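Long-range contacts in pyocin-S2 (PDB 4QKO), which kills sensitive bacteria by breaking down their chromosomal DNA, this chain being its C-terminal HNH nuclease domain, here bound to the immunity protein: residues G82-V86 and R95-E99; I37-L41 and Q55-A59. All blocks are in the same frame, centred on the assembly; numbering follows the deposited sequence.

Contact 1. Residues G82-V86 and R95-E99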
ATOM      1  N   GLY B  82      -6.517  -4.766  -0.174  1.00 23.30           N
ATOM      2  CA  GLY B  82      -5.185  -4.569  -0.793  1.00 22.56           C
ATOM      3  C   GLY B  82      -4.182  -4.122   0.276  1.00 19.55           C
ATOM      4  O   GLY B  82      -4.559  -3.514   1.225  1.00 17.53           O
ATOM      5  N   ALA B  83      -2.916  -4.491   0.123  1.00 17.93           N
ATOM      6  CA  ALA B  83      -1.846  -4.003   0.972  1.00 17.12           C
ATOM      7  C   ALA B  83      -1.605  -2.536   0.672  1.00 18.00           C
ATOM      8  O   ALA B  83      -1.704  -2.115  -0.460  1.00 17.71           O
ATOM      9  CB  ALA B  83      -0.550  -4.766   0.690  1.00 16.70           C
ATOM     10  N   PRO B  84      -1.101  -1.791   1.661  1.00 18.22           N
ATOM     11  CA  PRO B  84      -0.774  -0.421   1.423  1.00 17.61           C
ATOM     12  C   PRO B  84       0.448  -0.291   0.560  1.00 16.95           C
ATOM     13  O   PRO B  84       1.347  -1.146   0.564  1.00 16.13           O
ATOM     14  CB  PRO B  84      -0.479   0.132   2.801  1.00 18.57           C
ATOM     15  CG  PRO B  84      -0.172  -1.061   3.655  1.00 18.54           C
ATOM     16  CD  PRO B  84      -0.840  -2.227   3.040  1.00 19.36           C
ATOM     17  N   TYR B  85       0.493   0.837  -0.127  1.00 15.13           N
ATOM     18  CA  TYR B  85       1.724   1.246  -0.819  1.00 15.65           C
ATOM     19  C   TYR B  85       2.804   1.713   0.185  1.00 14.15           C
ATOM     20  O   TYR B  85       2.482   2.308   1.229  1.00 13.18           O
ATOM     21  CB  TYR B  85       1.433   2.406  -1.832  1.00 15.67           C
ATOM     22  CG  TYR B  85       0.576   1.964  -3.014  1.00 17.11           C
ATOM     23  CD1 TYR B  85      -0.838   1.945  -2.909  1.00 18.71           C
ATOM     24  CD2 TYR B  85       1.122   1.527  -4.148  1.00 18.51           C
ATOM     25  CE1 TYR B  85      -1.631   1.550  -3.971  1.00 20.69           C
ATOM     26  CE2 TYR B  85       0.359   1.161  -5.233  1.00 19.41           C
ATOM     27  CZ  TYR B  85      -1.031   1.137  -5.131  1.00 22.57           C
ATOM     28  OH  TYR B  85      -1.828   0.730  -6.198  1.00 24.25           O
ATOM     29  N   VAL B  86       4.075   1.334  -0.060  1.00 15.55           N
ATOM     30  CA  VAL B  86       5.168   1.847   0.748  1.00 15.66           C
ATOM     31  C   VAL B  86       5.631   3.226   0.262  1.00 15.25           C
ATOM     32  O   VAL B  86       5.261   3.741  -0.808  1.00 14.84           O
ATOM     33  CB  VAL B  86       6.369   0.881   0.870  1.00 17.84           C
ATOM     34  CG1 VAL B  86       5.869  -0.448   1.413  1.00 18.96           C
ATOM     35  CG2 VAL B  86       7.028   0.667  -0.494  1.00 18.50           C
ATOM     36  N   ARG B  95       8.057  -3.527  -7.228  1.00 32.84           N
ATOM     37  CA  ARG B  95       7.389  -3.848  -5.961  1.00 27.84           C
ATOM     38  C   ARG B  95       7.198  -2.614  -5.074  1.00 25.22           C
ATOM     39  O   ARG B  95       8.191  -2.024  -4.670  1.00 24.52           O
ATOM     40  CB  ARG B  95       8.200  -4.919  -5.232  1.00 28.52           C
ATOM     41  CG  ARG B  95       8.207  -6.222  -6.043  1.00 32.29           C
ATOM     42  CD  ARG B  95       9.465  -7.065  -5.775  1.00 32.19           C
ATOM     43  NE  ARG B  95       9.471  -7.588  -4.431  1.00 31.49           N
ATOM     44  CZ  ARG B  95      10.504  -8.198  -3.873  1.00 32.89           C
ATOM     45  NH1 ARG B  95      11.645  -8.365  -4.548  1.00 34.29           N
ATOM     46  NH2 ARG B  95      10.398  -8.648  -2.646  1.00 31.86           N
ATOM     47  N   ILE B  96       5.933  -2.183  -4.929  1.00 20.89           N
ATOM     48  CA  ILE B  96       5.596  -0.938  -4.337  1.00 20.97           C
ATOM     49  C   ILE B  96       4.629  -1.069  -3.133  1.00 18.16           C
ATOM     50  O   ILE B  96       4.228  -0.091  -2.609  1.00 17.51           O
ATOM     51  CB  ILE B  96       5.106   0.110  -5.423  1.00 23.13           C
ATOM     52  CG1 ILE B  96       3.816  -0.336  -6.101  1.00 24.67           C
ATOM     53  CG2 ILE B  96       6.185   0.250  -6.506  1.00 24.49           C
ATOM     54  CD1 ILE B  96       3.207   0.735  -6.983  1.00 25.73           C
ATOM     55  N   LYS B  97       4.355  -2.289  -2.678  1.00 19.68           N
ATOM     56  CA  LYS B  97       3.426  -2.555  -1.576  1.00 19.71           C
ATOM     57  C   LYS B  97       4.105  -3.355  -0.465  1.00 19.22           C
ATOM     58  O   LYS B  97       5.114  -4.045  -0.701  1.00 20.43           O
ATOM     59  CB  LYS B  97       2.195  -3.291  -2.090  1.00 21.47           C
ATOM     60  CG  LYS B  97       1.261  -2.285  -2.677  1.00 23.01           C
ATOM     61  CD  LYS B  97       0.190  -2.943  -3.445  1.00 25.35           C
ATOM     62  CE  LYS B  97      -0.916  -1.952  -3.743  1.00 25.00           C
ATOM     63  NZ  LYS B  97      -2.182  -2.543  -3.271  1.00 24.31           N
ATOM     64  N   ILE B  98       3.607  -3.185   0.744  1.00 17.20           N
ATOM     65  CA  ILE B  98       3.999  -3.999   1.867  1.00 16.73           C
ATOM     66  C   ILE B  98       3.766  -5.491   1.518  1.00 17.69           C
ATOM     67  O   ILE B  98       2.681  -5.912   0.958  1.00 18.99           O
ATOM     68  CB  ILE B  98       3.218  -3.653   3.130  1.00 17.08           C
ATOM     69  CG1 ILE B  98       3.577  -2.264   3.751  1.00 17.23           C
ATOM     70  CG2 ILE B  98       3.421  -4.690   4.191  1.00 17.09           C
ATOM     71  CD1 ILE B  98       4.969  -2.163   4.378  1.00 19.61           C
ATOM     72  N   GLU B  99       4.761  -6.295   1.873  1.00 18.29           N
ATOM     73  CA  GLU B  99       4.724  -7.742   1.668  1.00 20.46           C
ATOM     74  C   GLU B  99       4.767  -8.494   2.991  1.00 19.73           C
ATOM     75  O   GLU B  99       5.405  -8.084   3.916  1.00 21.64           O
ATOM     76  CB  GLU B  99       5.880  -8.213   0.754  1.00 22.63           C
ATOM     77  CG  GLU B  99       5.829  -7.557  -0.635  1.00 25.97           C
ATOM     78  CD  GLU B  99       7.119  -7.718  -1.487  1.00 31.26           C
ATOM     79  OE1 GLU B  99       8.091  -8.349  -1.016  1.00 36.29           O
ATOM     80  OE2 GLU B  99       7.173  -7.193  -2.633  1.00 31.24           O
TER
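Tyr85 and Lys97 face each other in a single beta bridge, the CA atoms of Tyr85 and Lys97 lying 4.2 Å apart. Two backbone hydrogen bonds flank the pair: Ile98 N gives to Pro84 O at 3.0 Å, and Val86 N gives to Ile96 O at 2.9 Å. The side chain of Lys97 contributes a third bond, its NZ reaching Ala83 O at 2.9 Å within the carbonyl plane. On the way it lays CE over one face of the Tyr85 ring, 3.6 Å from CE to the ring centroid, a CH-pi contact; NZ itself sits off-centre, a looser cation-pi partner. A bend at the last torsion (chi4 -127°) turns the ammonium from the ring to the carbonyl. The ammonium also forms a salt bridge with Glu31 of the immunity protein, while the Tyr85 hydroxyl bonds to His34 and the Tyr85 ring meets that of Tyr55 of that chain, the two planes nearly parallel, so the bridge presents part of the inhibitor-binding surface. It ties together two parts of the irregular connection between helix 72-78 and strand 99-102 of the HNH nuclease domain. Apolar groups fill in around the backbone. CD1 of Ile96 comes to the edge of the Tyr85 ring, in its plane, 3.4 Å from Tyr85 CE2. On the other side of the bridge Val86 CG1 meets Ile98 CD1 at 3.5 Å, and Pro84 CG touches Ile98 CG1. Beyond the pairing, Arg95 grips Glu99 side-on: NE and NH2 each take one carboxylate oxygen through its syn lone pair, both bonds nearly straight and in the guanidinium plane.

Contact 2. Residues I37-L41 and Q55-A59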
ATOM      1  N   ILE B  37      -4.584  -8.125  15.557  1.00 18.46           N
ATOM      2  CA  ILE B  37      -4.872  -8.710  14.243  1.00 17.48           C
ATOM      3  C   ILE B  37      -4.768 -10.230  14.292  1.00 16.82           C
ATOM      4  O   ILE B  37      -5.653 -10.917  13.815  1.00 16.71           O
ATOM      5  CB  ILE B  37      -3.946  -8.110  13.147  1.00 17.92           C
ATOM      6  CG1 ILE B  37      -4.073  -6.597  13.140  1.00 19.15           C
ATOM      7  CG2 ILE B  37      -4.244  -8.760  11.788  1.00 18.27           C
ATOM      8  CD1 ILE B  37      -5.489  -5.986  12.975  1.00 18.77           C
ATOM      9  N   ALA B  38      -3.725 -10.740  14.958  1.00 16.87           N
ATOM     10  CA  ALA B  38      -3.639 -12.156  15.258  1.00 17.28           C
ATOM     11  C   ALA B  38      -4.880 -12.669  15.985  1.00 18.48           C
ATOM     12  O   ALA B  38      -5.383 -13.724  15.638  1.00 18.97           O
ATOM     13  CB  ALA B  38      -2.442 -12.477  16.083  1.00 18.15           C
ATOM     14  N   ASP B  39      -5.378 -11.897  16.937  1.00 19.51           N
ATOM     15  CA  ASP B  39      -6.611 -12.223  17.629  1.00 21.05           C
ATOM     16  C   ASP B  39      -7.795 -12.248  16.688  1.00 19.63           C
ATOM     17  O   ASP B  39      -8.597 -13.192  16.683  1.00 19.76           O
ATOM     18  CB  ASP B  39      -6.953 -11.186  18.694  1.00 21.75           C
ATOM     19  CG  ASP B  39      -6.039 -11.197  19.949  1.00 27.59           C
ATOM     20  OD1 ASP B  39      -5.316 -12.201  20.193  1.00 30.39           O
ATOM     21  OD2 ASP B  39      -6.049 -10.141  20.683  1.00 29.86           O
ATOM     22  N   LYS B  40      -7.980 -11.175  15.919  1.00 20.36           N
ATOM     23  CA  LYS B  40      -9.148 -11.064  15.033  1.00 20.54           C
ATOM     24  C   LYS B  40      -9.215 -12.248  14.052  1.00 21.58           C
ATOM     25  O   LYS B  40     -10.295 -12.762  13.711  1.00 21.22           O
ATOM     26  CB  LYS B  40      -9.099  -9.707  14.345  1.00 24.32           C
ATOM     27  CG  LYS B  40     -10.186  -9.377  13.372  1.00 27.81           C
ATOM     28  CD  LYS B  40     -11.571  -9.335  13.993  1.00 30.17           C
ATOM     29  CE  LYS B  40     -11.750  -8.219  15.028  1.00 34.32           C
ATOM     30  NZ  LYS B  40     -13.201  -8.117  15.452  1.00 35.25           N
ATOM     31  N   LEU B  41      -8.063 -12.694  13.580  1.00 17.30           N
ATOM     32  CA  LEU B  41      -7.984 -13.748  12.638  1.00 18.44           C
ATOM     33  C   LEU B  41      -7.941 -15.161  13.204  1.00 18.26           C
ATOM     34  O   LEU B  41      -8.050 -16.062  12.416  1.00 18.89           O
ATOM     35  CB  LEU B  41      -6.786 -13.586  11.690  1.00 17.93           C
ATOM     36  CG  LEU B  41      -6.817 -12.301  10.883  1.00 17.97           C
ATOM     37  CD1 LEU B  41      -5.541 -12.285  10.095  1.00 18.75           C
ATOM     38  CD2 LEU B  41      -8.006 -12.068   9.965  1.00 19.82           C
ATOM     39  N   GLN B  55      -8.077 -10.796   3.895  1.00 21.40           N
ATOM     40  CA  GLN B  55      -8.613 -10.681   5.248  1.00 21.26           C
ATOM     41  C   GLN B  55      -7.700 -10.000   6.205  1.00 19.27           C
ATOM     42  O   GLN B  55      -8.169  -9.305   7.066  1.00 19.23           O
ATOM     43  CB  GLN B  55      -9.009 -12.056   5.788  1.00 24.07           C
ATOM     44  CG  GLN B  55     -10.253 -12.536   5.029  1.00 26.83           C
ATOM     45  CD  GLN B  55     -10.680 -13.942   5.470  1.00 33.54           C
ATOM     46  OE1 GLN B  55     -10.756 -14.244   6.672  1.00 34.20           O
ATOM     47  NE2 GLN B  55     -10.936 -14.828   4.489  1.00 37.98           N
ATOM     48  N   PHE B  56      -6.394 -10.169   6.039  1.00 17.23           N
ATOM     49  CA  PHE B  56      -5.450  -9.492   6.889  1.00 16.48           C
ATOM     50  C   PHE B  56      -5.500  -7.957   6.736  1.00 16.37           C
ATOM     51  O   PHE B  56      -5.630  -7.223   7.731  1.00 13.74           O
ATOM     52  CB  PHE B  56      -4.061 -10.010   6.580  1.00 17.59           C
ATOM     53  CG  PHE B  56      -2.988  -9.308   7.316  1.00 17.46           C
ATOM     54  CD1 PHE B  56      -2.445  -8.142   6.825  1.00 18.63           C
ATOM     55  CD2 PHE B  56      -2.520  -9.816   8.480  1.00 18.64           C
ATOM     56  CE1 PHE B  56      -1.495  -7.480   7.561  1.00 18.76           C
ATOM     57  CE2 PHE B  56      -1.555  -9.173   9.221  1.00 20.37           C
ATOM     58  CZ  PHE B  56      -1.026  -7.986   8.747  1.00 19.04           C
ATOM     59  N   TRP B  57      -5.421  -7.443   5.505  1.00 15.23           N
ATOM     60  CA  TRP B  57      -5.499  -5.993   5.357  1.00 16.19           C
ATOM     61  C   TRP B  57      -6.876  -5.376   5.658  1.00 16.01           C
ATOM     62  O   TRP B  57      -6.989  -4.269   6.114  1.00 13.53           O
ATOM     63  CB  TRP B  57      -4.986  -5.553   3.972  1.00 15.64           C
ATOM     64  CG  TRP B  57      -3.541  -5.830   3.895  1.00 15.32           C
ATOM     65  CD1 TRP B  57      -2.967  -6.743   3.107  1.00 16.74           C
ATOM     66  CD2 TRP B  57      -2.484  -5.213   4.636  1.00 15.08           C
ATOM     67  NE1 TRP B  57      -1.577  -6.779   3.337  1.00 16.77           N
ATOM     68  CE2 TRP B  57      -1.277  -5.793   4.221  1.00 14.86           C
ATOM     69  CE3 TRP B  57      -2.435  -4.203   5.596  1.00 16.15           C
ATOM     70  CZ2 TRP B  57      -0.041  -5.420   4.765  1.00 15.41           C
ATOM     71  CZ3 TRP B  57      -1.216  -3.833   6.120  1.00 15.41           C
ATOM     72  CH2 TRP B  57      -0.067  -4.411   5.738  1.00 15.01           C
ATOM     73  N   ILE B  58      -7.940  -6.129   5.447  1.00 17.64           N
ATOM     74  CA  ILE B  58      -9.264  -5.620   5.866  1.00 18.81           C
ATOM     75  C   ILE B  58      -9.332  -5.470   7.385  1.00 17.02           C
ATOM     76  O   ILE B  58      -9.822  -4.463   7.879  1.00 17.49           O
ATOM     77  CB  ILE B  58     -10.396  -6.533   5.336  1.00 21.76           C
ATOM     78  CG1 ILE B  58     -10.575  -6.296   3.822  1.00 21.30           C
ATOM     79  CG2 ILE B  58     -11.684  -6.275   6.103  1.00 22.01           C
ATOM     80  CD1 ILE B  58     -11.097  -7.538   3.076  1.00 23.61           C
ATOM     81  N   ALA B  59      -8.755  -6.412   8.093  1.00 16.68           N
ATOM     82  CA  ALA B  59      -8.708  -6.375   9.558  1.00 17.35           C
ATOM     83  C   ALA B  59      -7.911  -5.204  10.084  1.00 16.92           C
ATOM     84  O   ALA B  59      -8.286  -4.541  11.038  1.00 15.79           O
ATOM     85  CB  ALA B  59      -8.148  -7.674  10.097  1.00 17.02           C
TER
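Ile37 overlaps the Phe56 ring with its CG2 methyl, which stands 3.7 Å from Phe56 CE2 and approaches the ring obliquely; the two side chains cross at about a right angle. The other branch of Ile37 carries CD1 to the backbone of the second helix, 3.7 Å from Ala59 O and within van der Waals range of Ala59 CB. Phe56 has CG anti to its own backbone N (chi1 175°), which leads the ring along the flank of its helix to the methyls of Ile37 and Leu41. One turn on from Ile37, Leu41 divides its branches in the same manner: CD1 lies 4.2 Å from Phe56 CD2, again oblique to the ring, and CD2 rests 4.0 Å from Gln55 O and near Ala59 CB. The small side chain of Ala59 is thus met by both branched residues and, at 4.2 Å from its CB, by CG of Lys40, whose chain then runs away from the interface. No hydrogen bond joins the two segments. The carbonyl of Gln55, which Leu41 touches, is engaged within its own helix by Ala59 N, and the side-chain nitrogen NE2 of Gln55 bonds to OD1 of Asp51, a turn earlier. The axes pass 10.1 Å apart at 121°, a steep crossing in which the short helix 35-41 meets the longer helix 49-62 of the nuclease domain; strand 45-46 lies in the connection between them. Ile37 also packs on Leu66 beyond helix 49-62, and Ala38, on the far side of helix 35-41, touches Met115 shortly before strand 118-121.

Helix 49-62 links the two contacts, whose centres lie 16 Å apart. Its Phe56 and Ala59 serve contact 2, whereas Trp57 points away from helix 35-41 and packs on contact 1: Ala83 CB lies 3.5 Å from Trp57 NE1, Pro84 CD 3.5 Å from Trp57 CZ3, and Ile98 CG2 3.6 Å from Trp57 CZ2. Contact 1 is the one touched by the immunity protein. His101 and His126 bind magnesium, and contact 1 comes up to this site through Arg95, which packs on His126; the side chain of Ile98 stays about 11 Å from the ion. In contact 2 the side chain of Phe56 is about 11 Å from that of His101. Contact 1 leads directly into strand 99-102, which carries His101.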